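Local coordinates for maternal protein tudor (Drosophila melanogaster, PDB 4Q5W) that probably acts in the piRNA pathway with the Piwi proteins Aubergine and AGO3, and is required in oogenesis for germ cell formation and abdominal segmentation, at residues Gln41-Lys46 / Asp91-Leu96; Asp50-Val55 / Arg65-Glu70; Glu113-Phe118 / His169-Val174. One frame throughout, in Å; residues are numbered along the deposited sequence.

Interaction 1 (Gln41-Lys46 / Asp91-Leu96); sequences QPKTEK and DKLYEL
Pro42 and Tyr94 lie at the centre of this contact, where two irregular segments of the Tudor part of extended Tudor 9, one module of the much longer protein, come together in a single backbone bridge, their CA atoms 4.2 Å apart. A bond flanks them on each side: Glu95 N gives its hydrogen to Gln41 O at 2.9 Å and nearly straight (166°), and Lys43 N donates to Leu93 O, also at 2.9 Å. Close packing follows from this pairing. The peptide linking Gln41 to Pro42 lies beside the Tyr94 ring, with Gln41 C at the ring's edge, and Pro42 CG is 4.0 Å from Tyr94 CE2. The aliphatic part of Lys43 crosses Leu93, bringing Lys43 CD to 3.7 Å from Leu93 CB, while the rest of Leu93 is buried against Cys53 of strand 52-56. Tyr94 also meets Phe63 edge-to-face.

The other side is open and wet. Bends in the Lys43 chain (chi3 69°, chi4 65°) curl NZ back to Glu95, whose OE1 it meets at 3.1 Å on the syn side, though out of the carboxylate plane; the bond from NZ to Glu95 OE2 is weak. Two waters donate to OE2. One reaches on to Pro42 O, and the other accepts from Thr44 N, so the carboxylate is tied to the backbone of the opposite segment as well as to its lysine. A third water bridges Gln41 N and Glu95 O. Lys92 runs out fully extended; its CE lies beside Pro42 CG at 3.7 Å, and NZ gives a weak bond to Tyr94 OH.

The chemistry implies a division of labour: two straight backbone bonds and apolar packing fix how the loops meet, while a solvated salt bridge probably adds a modest, water-screened attraction at the surface.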
loop_
_atom_site.group_PDB
_atom_site.type_symbol
_atom_site.label_atom_id
_atom_site.label_comp_id
_atom_site.label_asym_id
_atom_site.label_seq_id
_atom_site.Cartn_x
_atom_site.Cartn_y
_atom_site.Cartn_z
ATOM N N GLN A 41 12.086 -20.464 -7.538
ATOM C CA GLN A 41 11.857 -21.315 -8.706
ATOM C C GLN A 41 10.901 -20.671 -9.702
ATOM O O GLN A 41 9.745 -20.424 -9.377
ATOM C CB GLN A 41 11.306 -22.683 -8.284
ATOM C CG GLN A 41 12.128 -23.412 -7.227
ATOM C CD GLN A 41 13.460 -23.926 -7.745
ATOM O OE1 GLN A 41 14.396 -24.137 -6.969
ATOM N NE2 GLN A 41 13.550 -24.141 -9.056
ATOM N N PRO A 42 11.377 -20.409 -10.930
ATOM C CA PRO A 42 10.459 -19.855 -11.930
ATOM C C PRO A 42 9.302 -20.805 -12.213
ATOM O O PRO A 42 9.475 -22.024 -12.173
ATOM C CB PRO A 42 11.343 -19.707 -13.177
ATOM C CG PRO A 42 12.750 -19.624 -12.650
ATOM C CD PRO A 42 12.757 -20.522 -11.437
ATOM N N LYS A 43 8.129 -20.247 -12.479
ATOM C CA LYS A 43 6.989 -21.050 -12.892
ATOM C C LYS A 43 7.274 -21.700 -14.242
ATOM O O LYS A 43 8.123 -21.217 -14.991
ATOM C CB LYS A 43 5.725 -20.189 -12.969
ATOM C CG LYS A 43 5.218 -19.750 -11.604
ATOM C CD LYS A 43 3.772 -19.266 -11.679
ATOM C CE LYS A 43 2.815 -20.421 -11.957
ATOM N NZ LYS A 43 2.809 -21.395 -10.825
ATOM N N THR A 44 6.577 -22.799 -14.535
ATOM C CA THR A 44 6.763 -23.526 -15.796
ATOM C C THR A 44 5.513 -23.513 -16.686
ATOM O O THR A 44 5.481 -24.162 -17.734
ATOM C CB THR A 44 7.175 -24.987 -15.550
ATOM O OG1 THR A 44 6.182 -25.633 -14.746
ATOM C CG2 THR A 44 8.523 -25.055 -14.841
ATOM N N GLU A 45 4.492 -22.772 -16.264
ATOM C CA GLU A 45 3.274 -22.609 -17.048
ATOM C C GLU A 45 2.572 -21.333 -16.609
ATOM O O GLU A 45 2.980 -20.707 -15.640
ATOM C CB GLU A 45 2.348 -23.814 -16.882
ATOM C CG GLU A 45 1.921 -24.076 -15.450
ATOM C CD GLU A 45 1.041 -25.311 -15.324
ATOM O OE1 GLU A 45 0.009 -25.388 -16.027
ATOM O OE2 GLU A 45 1.386 -26.205 -14.523
ATOM N N LYS A 46 1.526 -20.935 -17.328
ATOM C CA LYS A 46 0.900 -19.644 -17.037
ATOM C C LYS A 46 0.063 -19.663 -15.758
ATOM O O LYS A 46 -0.493 -20.694 -15.379
ATOM C CB LYS A 46 0.070 -19.155 -18.229
ATOM C CG LYS A 46 0.913 -18.878 -19.474
ATOM C CD LYS A 46 0.198 -17.956 -20.464
ATOM C CE LYS A 46 0.173 -16.515 -19.962
ATOM N NZ LYS A 46 -0.428 -15.593 -20.969
ATOM N N ASP A 91 6.984 -9.919 -16.272
ATOM C CA ASP A 91 6.918 -10.906 -17.337
ATOM C C ASP A 91 7.440 -12.263 -16.884
ATOM O O ASP A 91 7.576 -13.181 -17.690
ATOM C CB ASP A 91 7.652 -10.425 -18.597
ATOM C CG ASP A 91 9.141 -10.248 -18.384
ATOM O OD1 ASP A 91 9.603 -10.364 -17.231
ATOM O OD2 ASP A 91 9.853 -9.988 -19.381
ATOM N N LYS A 92 7.716 -12.380 -15.593
ATOM C CA LYS A 92 8.210 -13.626 -15.016
ATOM C C LYS A 92 7.653 -13.837 -13.614
ATOM O O LYS A 92 7.622 -12.919 -12.798
ATOM C CB LYS A 92 9.736 -13.627 -14.974
ATOM C CG LYS A 92 10.334 -14.929 -14.480
ATOM C CD LYS A 92 11.849 -14.865 -14.500
ATOM C CE LYS A 92 12.470 -16.195 -14.117
ATOM N NZ LYS A 92 13.953 -16.117 -14.096
ATOM N N LEU A 93 7.223 -15.062 -13.337
ATOM C CA LEU A 93 6.635 -15.404 -12.050
ATOM C C LEU A 93 7.441 -16.515 -11.404
ATOM O O LEU A 93 7.969 -17.390 -12.101
ATOM C CB LEU A 93 5.201 -15.895 -12.244
ATOM C CG LEU A 93 4.226 -14.924 -12.911
ATOM C CD1 LEU A 93 2.873 -15.580 -13.073
ATOM C CD2 LEU A 93 4.113 -13.619 -12.119
ATOM N N TYR A 94 7.521 -16.482 -10.080
ATOM C CA TYR A 94 8.177 -17.545 -9.328
ATOM C C TYR A 94 7.155 -18.202 -8.408
ATOM O O TYR A 94 6.148 -17.582 -8.042
ATOM C CB TYR A 94 9.341 -16.993 -8.495
ATOM C CG TYR A 94 10.412 -16.300 -9.296
ATOM C CD1 TYR A 94 10.297 -14.951 -9.622
ATOM C CD2 TYR A 94 11.547 -16.986 -9.717
ATOM C CE1 TYR A 94 11.275 -14.310 -10.347
ATOM C CE2 TYR A 94 12.534 -16.352 -10.446
ATOM C CZ TYR A 94 12.387 -15.015 -10.759
ATOM O OH TYR A 94 13.358 -14.382 -11.484
ATOM N N GLU A 95 7.411 -19.454 -8.041
ATOM C CA GLU A 95 6.556 -20.165 -7.095
ATOM C C GLU A 95 6.690 -19.548 -5.708
ATOM O O GLU A 95 7.771 -19.138 -5.307
ATOM C CB GLU A 95 6.936 -21.647 -7.018
ATOM C CG GLU A 95 7.059 -22.359 -8.352
ATOM C CD GLU A 95 5.726 -22.582 -9.053
ATOM O OE1 GLU A 95 4.671 -22.230 -8.488
ATOM O OE2 GLU A 95 5.734 -23.119 -10.181
ATOM N N LEU A 96 5.586 -19.493 -4.978
ATOM C CA LEU A 96 5.626 -19.079 -3.578
ATOM C C LEU A 96 6.102 -20.243 -2.714
ATOM O O LEU A 96 5.471 -21.303 -2.699
ATOM C CB LEU A 96 4.241 -18.636 -3.124
ATOM C CG LEU A 96 4.154 -18.188 -1.661
ATOM C CD1 LEU A 96 4.868 -16.856 -1.497
ATOM C CD2 LEU A 96 2.705 -18.101 -1.231
HETATM O O HOH W 1 10.161 -20.246 -5.613
HETATM O O HOH W 2 7.931 -24.121 -11.028
HETATM O O HOH W 3 4.712 -23.520 -12.500
#

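Interaction 2 (Asp50-Val55 / Arg65-Glu70); sequences DDMCVV and RSRILE
The guanidinium of Arg67 receives Asp50 OD1 at its edge, near its plane, where OD1 forms a long salt bridge to NH2 (3.5 Å). One oxygen meets one nitrogen, and the carboxylate and guanidinium planes are turned 51° apart. Met52 lies against the aliphatic part of the same arginine, its SD 3.7 Å from Arg67 CD, on the sheet face that Val54 and Arg65 share.

The hairpin of strands 52-56 and 63-71, part of the antiparallel sheet of the Tudor domain, supplies the frame. Cys53 and Ser66 are the hydrogen-bonded pair between 50-55 and 65-70: Cys53 N donates to Ser66 O, and Ser66 N to Cys53 O at 2.8 Å from above the carbonyl plane. Ser66 OG, set between its own backbone N and carbonyl carbon (chi1 52°), lies 3.4 Å from Val55 CG1. Ahead of strand 52-56, Ile68 N donates to Asp51 O and Asp50 N to Ile68 O, carrying the pairing into the loop that leads into it. On the face of Cys53 and Ser66, Cys53 SG packs on Ile68 CD1 at 3.8 Å.

Chemically, Ser66 N and, weakly, OG both give to Cys53 O, which offers the buried hydroxyl an acceptor inside the hairpin; the long ion pair at the exposed Asp50 is probably a lesser term.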
loop_
_atom_site.group_PDB
_atom_site.type_symbol
_atom_site.label_atom_id
_atom_site.label_comp_id
_atom_site.label_asym_id
_atom_site.label_seq_id
_atom_site.Cartn_x
_atom_site.Cartn_y
_atom_site.Cartn_z
ATOM N N ASP A 50 -5.853 -14.255 -9.457
ATOM C CA ASP A 50 -5.873 -14.668 -8.044
ATOM C C ASP A 50 -4.829 -15.706 -7.615
ATOM O O ASP A 50 -4.734 -16.024 -6.429
ATOM C CB ASP A 50 -7.282 -15.058 -7.565
ATOM C CG ASP A 50 -8.247 -13.886 -7.597
ATOM O OD1 ASP A 50 -7.792 -12.734 -7.437
ATOM O OD2 ASP A 50 -9.457 -14.113 -7.787
ATOM N N ASP A 51 -4.033 -16.229 -8.548
ATOM C CA ASP A 51 -2.959 -17.134 -8.140
ATOM C C ASP A 51 -1.944 -16.397 -7.273
ATOM O O ASP A 51 -1.638 -15.226 -7.514
ATOM C CB ASP A 51 -2.250 -17.792 -9.339
ATOM C CG ASP A 51 -3.051 -18.936 -9.937
ATOM O OD1 ASP A 51 -4.094 -19.310 -9.352
ATOM O OD2 ASP A 51 -2.635 -19.468 -10.997
ATOM N N MET A 52 -1.433 -17.092 -6.263
ATOM C CA MET A 52 -0.400 -16.555 -5.395
ATOM C C MET A 52 0.957 -17.006 -5.909
ATOM O O MET A 52 1.117 -18.148 -6.330
ATOM C CB MET A 52 -0.595 -17.050 -3.963
ATOM C CG MET A 52 -2.021 -16.929 -3.462
ATOM S SD MET A 52 -2.605 -15.232 -3.487
ATOM C CE MET A 52 -1.306 -14.426 -2.610
ATOM N N CYS A 53 1.929 -16.101 -5.875
ATOM C CA CYS A 53 3.254 -16.370 -6.417
ATOM C C CYS A 53 4.251 -15.345 -5.869
ATOM O O CYS A 53 3.956 -14.649 -4.903
ATOM C CB CYS A 53 3.218 -16.321 -7.943
ATOM S SG CYS A 53 2.487 -14.817 -8.624
ATOM N N VAL A 54 5.435 -15.279 -6.471
ATOM C CA VAL A 54 6.448 -14.296 -6.091
ATOM C C VAL A 54 6.939 -13.597 -7.348
ATOM O O VAL A 54 7.078 -14.236 -8.392
ATOM C CB VAL A 54 7.654 -14.968 -5.384
ATOM C CG1 VAL A 54 8.784 -13.968 -5.158
ATOM C CG2 VAL A 54 7.221 -15.560 -4.051
ATOM N N VAL A 55 7.189 -12.291 -7.277
ATOM C CA VAL A 55 7.768 -11.596 -8.423
ATOM C C VAL A 55 8.968 -10.759 -8.015
ATOM O O VAL A 55 9.130 -10.433 -6.837
ATOM C CB VAL A 55 6.740 -10.674 -9.118
ATOM C CG1 VAL A 55 5.514 -11.467 -9.554
ATOM C CG2 VAL A 55 6.336 -9.526 -8.189
ATOM N N ARG A 65 6.033 -11.257 -2.290
ATOM C CA ARG A 65 4.846 -12.074 -2.435
ATOM C C ARG A 65 3.837 -11.328 -3.289
ATOM O O ARG A 65 3.628 -10.127 -3.106
ATOM C CB ARG A 65 4.223 -12.388 -1.081
ATOM C CG ARG A 65 5.114 -13.234 -0.187
ATOM C CD ARG A 65 4.277 -13.958 0.840
ATOM N NE ARG A 65 3.650 -13.030 1.780
ATOM C CZ ARG A 65 2.734 -13.393 2.668
ATOM N NH1 ARG A 65 2.207 -12.489 3.491
ATOM N NH2 ARG A 65 2.351 -14.663 2.732
ATOM N N SER A 66 3.199 -12.042 -4.209
ATOM C CA SER A 66 2.311 -11.402 -5.169
ATOM C C SER A 66 1.048 -12.196 -5.441
ATOM O O SER A 66 0.999 -13.403 -5.217
ATOM C CB SER A 66 3.048 -11.184 -6.490
ATOM O OG SER A 66 3.635 -12.403 -6.931
ATOM N N ARG A 67 0.033 -11.506 -5.957
ATOM C CA ARG A 67 -1.192 -12.145 -6.416
ATOM C C ARG A 67 -1.515 -11.600 -7.801
ATOM O O ARG A 67 -1.408 -10.398 -8.047
ATOM C CB ARG A 67 -2.367 -11.889 -5.460
ATOM C CG ARG A 67 -3.687 -12.482 -5.936
ATOM C CD ARG A 67 -4.755 -12.498 -4.839
ATOM N NE ARG A 67 -4.802 -11.239 -4.097
ATOM C CZ ARG A 67 -5.484 -10.167 -4.486
ATOM N NH1 ARG A 67 -5.477 -9.067 -3.742
ATOM N NH2 ARG A 67 -6.182 -10.194 -5.616
ATOM N N ILE A 68 -1.894 -12.488 -8.708
ATOM C CA ILE A 68 -2.198 -12.090 -10.075
ATOM C C ILE A 68 -3.511 -11.320 -10.137
ATOM O O ILE A 68 -4.558 -11.826 -9.730
ATOM C CB ILE A 68 -2.291 -13.314 -11.010
ATOM C CG1 ILE A 68 -1.011 -14.155 -10.925
ATOM C CG2 ILE A 68 -2.546 -12.874 -12.442
ATOM C CD1 ILE A 68 0.238 -13.434 -11.378
ATOM N N LEU A 69 -3.446 -10.097 -10.648
ATOM C CA LEU A 69 -4.642 -9.292 -10.864
ATOM C C LEU A 69 -5.191 -9.480 -12.277
ATOM O O LEU A 69 -6.399 -9.651 -12.468
ATOM C CB LEU A 69 -4.337 -7.818 -10.625
ATOM C CG LEU A 69 -4.020 -7.452 -9.173
ATOM C CD1 LEU A 69 -3.640 -5.992 -9.063
ATOM C CD2 LEU A 69 -5.222 -7.767 -8.290
ATOM N N GLU A 70 -4.302 -9.440 -13.267
ATOM C CA GLU A 70 -4.710 -9.566 -14.659
ATOM C C GLU A 70 -3.702 -10.367 -15.477
ATOM O O GLU A 70 -2.491 -10.213 -15.314
ATOM C CB GLU A 70 -4.903 -8.179 -15.279
ATOM C CG GLU A 70 -5.534 -8.186 -16.661
ATOM C CD GLU A 70 -5.799 -6.790 -17.188
ATOM O OE1 GLU A 70 -5.497 -5.814 -16.471
ATOM O OE2 GLU A 70 -6.305 -6.668 -18.323
#

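Interaction 3 (Glu113-Phe118 / His169-Val174); sequences EPSAIF and HLQKLV
Ser115 OG is gripped from two sides at the N-cap of helix 116-120, facing helix 166-182. It accepts a capping bond from Ile117 N at 3.2 Å, and a water sits 2.7 Å from OG. The hydroxyl also lies 3.0 Å from Gln171 OE1; the same water approaches OE1 so closely that its modelled distance is doubtful. With OG anti to the backbone N (chi1 173°), the serine can face both its helix end and the glutamine of the opposite helix.

Gln171 reaches the cap by an extended chain, and its amide is held at the other end as well, because NE2 donates to Tyr167 O one turn earlier in its own helix. On the way its CG comes obliquely to Phe118 CE1, 3.6 Å away, with ring and amide planes 62° apart. Cut back to an alanine, Gln171 would lose this CG and its amide, which is likely to open a gap beside the ring, cost Tyr167 O the extra bond and take OE1 from beside Ser115 OG. Leu170 CD2, a methyl, also meets Phe118 CE1, at 3.8 Å, and Ser115 CB lies over one face of the ring, offset toward its rim.

The two helices belong to the part of the extended Tudor module that, as in its relatives, forms a staphylococcal-nuclease-like domain. Here the start of the short helix after strand 108-112 is packed on the C-terminal helix. One turn after the glutamine, Val174 meets Ile117, the two side chains sliding past each other in opposite directions, CG2 of the isoleucine 3.7 Å from CG1 of the valine.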
loop_
_atom_site.group_PDB
_atom_site.type_symbol
_atom_site.label_atom_id
_atom_site.label_comp_id
_atom_site.label_asym_id
_atom_site.label_seq_id
_atom_site.Cartn_x
_atom_site.Cartn_y
_atom_site.Cartn_z
ATOM N N GLU A 113 -11.602 9.252 7.056
ATOM C CA GLU A 113 -12.942 9.802 7.034
ATOM C C GLU A 113 -13.228 10.374 5.637
ATOM O O GLU A 113 -12.295 10.722 4.909
ATOM C CB GLU A 113 -13.057 10.870 8.117
ATOM C CG GLU A 113 -12.914 10.290 9.528
ATOM C CD GLU A 113 -12.561 11.341 10.554
ATOM O OE1 GLU A 113 -11.368 11.725 10.618
ATOM O OE2 GLU A 113 -13.471 11.773 11.289
ATOM N N PRO A 114 -14.511 10.415 5.239
ATOM C CA PRO A 114 -14.887 10.911 3.912
ATOM C C PRO A 114 -14.889 12.428 3.833
ATOM O O PRO A 114 -15.143 13.103 4.832
ATOM C CB PRO A 114 -16.322 10.398 3.746
ATOM C CG PRO A 114 -16.843 10.325 5.113
ATOM C CD PRO A 114 -15.675 9.868 5.956
ATOM N N SER A 115 -14.612 12.962 2.651
ATOM C CA SER A 115 -14.725 14.401 2.433
ATOM C C SER A 115 -14.983 14.698 0.967
ATOM O O SER A 115 -14.275 14.194 0.092
ATOM C CB SER A 115 -13.453 15.122 2.880
ATOM O OG SER A 115 -13.504 16.491 2.514
ATOM N N ALA A 116 -15.996 15.516 0.690
ATOM C CA ALA A 116 -16.280 15.900 -0.688
ATOM C C ALA A 116 -15.097 16.627 -1.337
ATOM O O ALA A 116 -14.957 16.629 -2.560
ATOM C CB ALA A 116 -17.545 16.754 -0.760
ATOM N N ILE A 117 -14.245 17.237 -0.519
ATOM C CA ILE A 117 -13.046 17.877 -1.032
ATOM C C ILE A 117 -12.165 16.829 -1.701
ATOM O O ILE A 117 -11.614 17.058 -2.776
ATOM C CB ILE A 117 -12.263 18.603 0.088
ATOM C CG1 ILE A 117 -13.127 19.727 0.677
ATOM C CG2 ILE A 117 -10.959 19.166 -0.460
ATOM C CD1 ILE A 117 -12.530 20.384 1.922
ATOM N N PHE A 118 -12.064 15.663 -1.074
ATOM C CA PHE A 118 -11.239 14.599 -1.619
ATOM C C PHE A 118 -11.848 14.041 -2.897
ATOM O O PHE A 118 -11.122 13.683 -3.825
ATOM C CB PHE A 118 -11.082 13.450 -0.626
ATOM C CG PHE A 118 -10.465 13.840 0.687
ATOM C CD1 PHE A 118 -9.671 14.969 0.804
ATOM C CD2 PHE A 118 -10.678 13.059 1.811
ATOM C CE1 PHE A 118 -9.096 15.310 2.028
ATOM C CE2 PHE A 118 -10.111 13.391 3.024
ATOM C CZ PHE A 118 -9.319 14.525 3.133
ATOM N N HIS A 169 -5.608 18.453 7.886
ATOM C CA HIS A 169 -4.542 19.162 7.190
ATOM C C HIS A 169 -4.620 18.999 5.678
ATOM O O HIS A 169 -4.371 19.944 4.919
ATOM C CB HIS A 169 -3.174 18.681 7.660
ATOM C CG HIS A 169 -2.069 19.626 7.329
ATOM N ND1 HIS A 169 -1.867 20.799 8.023
ATOM C CD2 HIS A 169 -1.136 19.603 6.346
ATOM C CE1 HIS A 169 -0.838 21.443 7.500
ATOM N NE2 HIS A 169 -0.371 20.734 6.489
ATOM N N LEU A 170 -4.972 17.799 5.238
ATOM C CA LEU A 170 -5.053 17.530 3.802
ATOM C C LEU A 170 -6.170 18.351 3.170
ATOM O O LEU A 170 -6.002 18.910 2.085
ATOM C CB LEU A 170 -5.280 16.046 3.542
ATOM C CG LEU A 170 -5.221 15.611 2.081
ATOM C CD1 LEU A 170 -3.881 15.977 1.436
ATOM C CD2 LEU A 170 -5.465 14.116 1.984
ATOM N N GLN A 171 -7.302 18.442 3.859
ATOM C CA GLN A 171 -8.391 19.287 3.376
ATOM C C GLN A 171 -7.950 20.738 3.262
ATOM O O GLN A 171 -8.245 21.412 2.269
ATOM C CB GLN A 171 -9.588 19.213 4.310
ATOM C CG GLN A 171 -10.354 17.908 4.239
ATOM C CD GLN A 171 -11.468 17.859 5.255
ATOM O OE1 GLN A 171 -12.635 18.082 4.924
ATOM N NE2 GLN A 171 -11.120 17.563 6.501
ATOM N N LYS A 172 -7.241 21.204 4.281
ATOM C CA LYS A 172 -6.754 22.582 4.331
ATOM C C LYS A 172 -5.808 22.910 3.179
ATOM O O LYS A 172 -5.966 23.939 2.528
ATOM C CB LYS A 172 -6.081 22.874 5.676
ATOM C CG LYS A 172 -5.584 24.312 5.793
ATOM C CD LYS A 172 -5.119 24.645 7.198
ATOM C CE LYS A 172 -3.782 24.030 7.512
ATOM N NZ LYS A 172 -3.332 24.422 8.879
ATOM N N LEU A 173 -4.829 22.038 2.935
ATOM C CA LEU A 173 -3.871 22.227 1.844
ATOM C C LEU A 173 -4.512 22.226 0.456
ATOM O O LEU A 173 -4.129 23.019 -0.398
ATOM C CB LEU A 173 -2.764 21.175 1.885
ATOM C CG LEU A 173 -1.798 21.172 3.072
ATOM C CD1 LEU A 173 -0.717 20.126 2.881
ATOM C CD2 LEU A 173 -1.165 22.550 3.295
ATOM N N VAL A 174 -5.466 21.321 0.232
ATOM C CA VAL A 174 -6.150 21.244 -1.059
ATOM C C VAL A 174 -6.998 22.501 -1.281
ATOM O O VAL A 174 -6.973 23.102 -2.349
ATOM C CB VAL A 174 -7.017 19.966 -1.165
ATOM C CG1 VAL A 174 -7.950 20.025 -2.386
ATOM C CG2 VAL A 174 -6.132 18.718 -1.220
HETATM O O HOH W 4 -14.987 17.968 4.273
#

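How the interactions relate
Interactions 1 and 2 are neighbours, their centres 10 Å apart, and meet directly: Tyr94 N probably bonds to Val54 O at 2.8 Å, and Leu93 and Leu96 pack on Val55 and Val54. Along the chain the hairpin of interaction 2 falls between the two segments of interaction 1, so 91-96 returns to join strand 52-56, at the edge of the Tudor sheet, to loop 41-46. Interaction 3 follows, about 42 and 33 Å away centre to centre, on the other side of the chain's centre. The pattern fits the extended Tudor architecture, in which Tudor core and nuclease-like part, linked by helix 25-37, each hold their own local contacts, interaction 3 touching neither of the others.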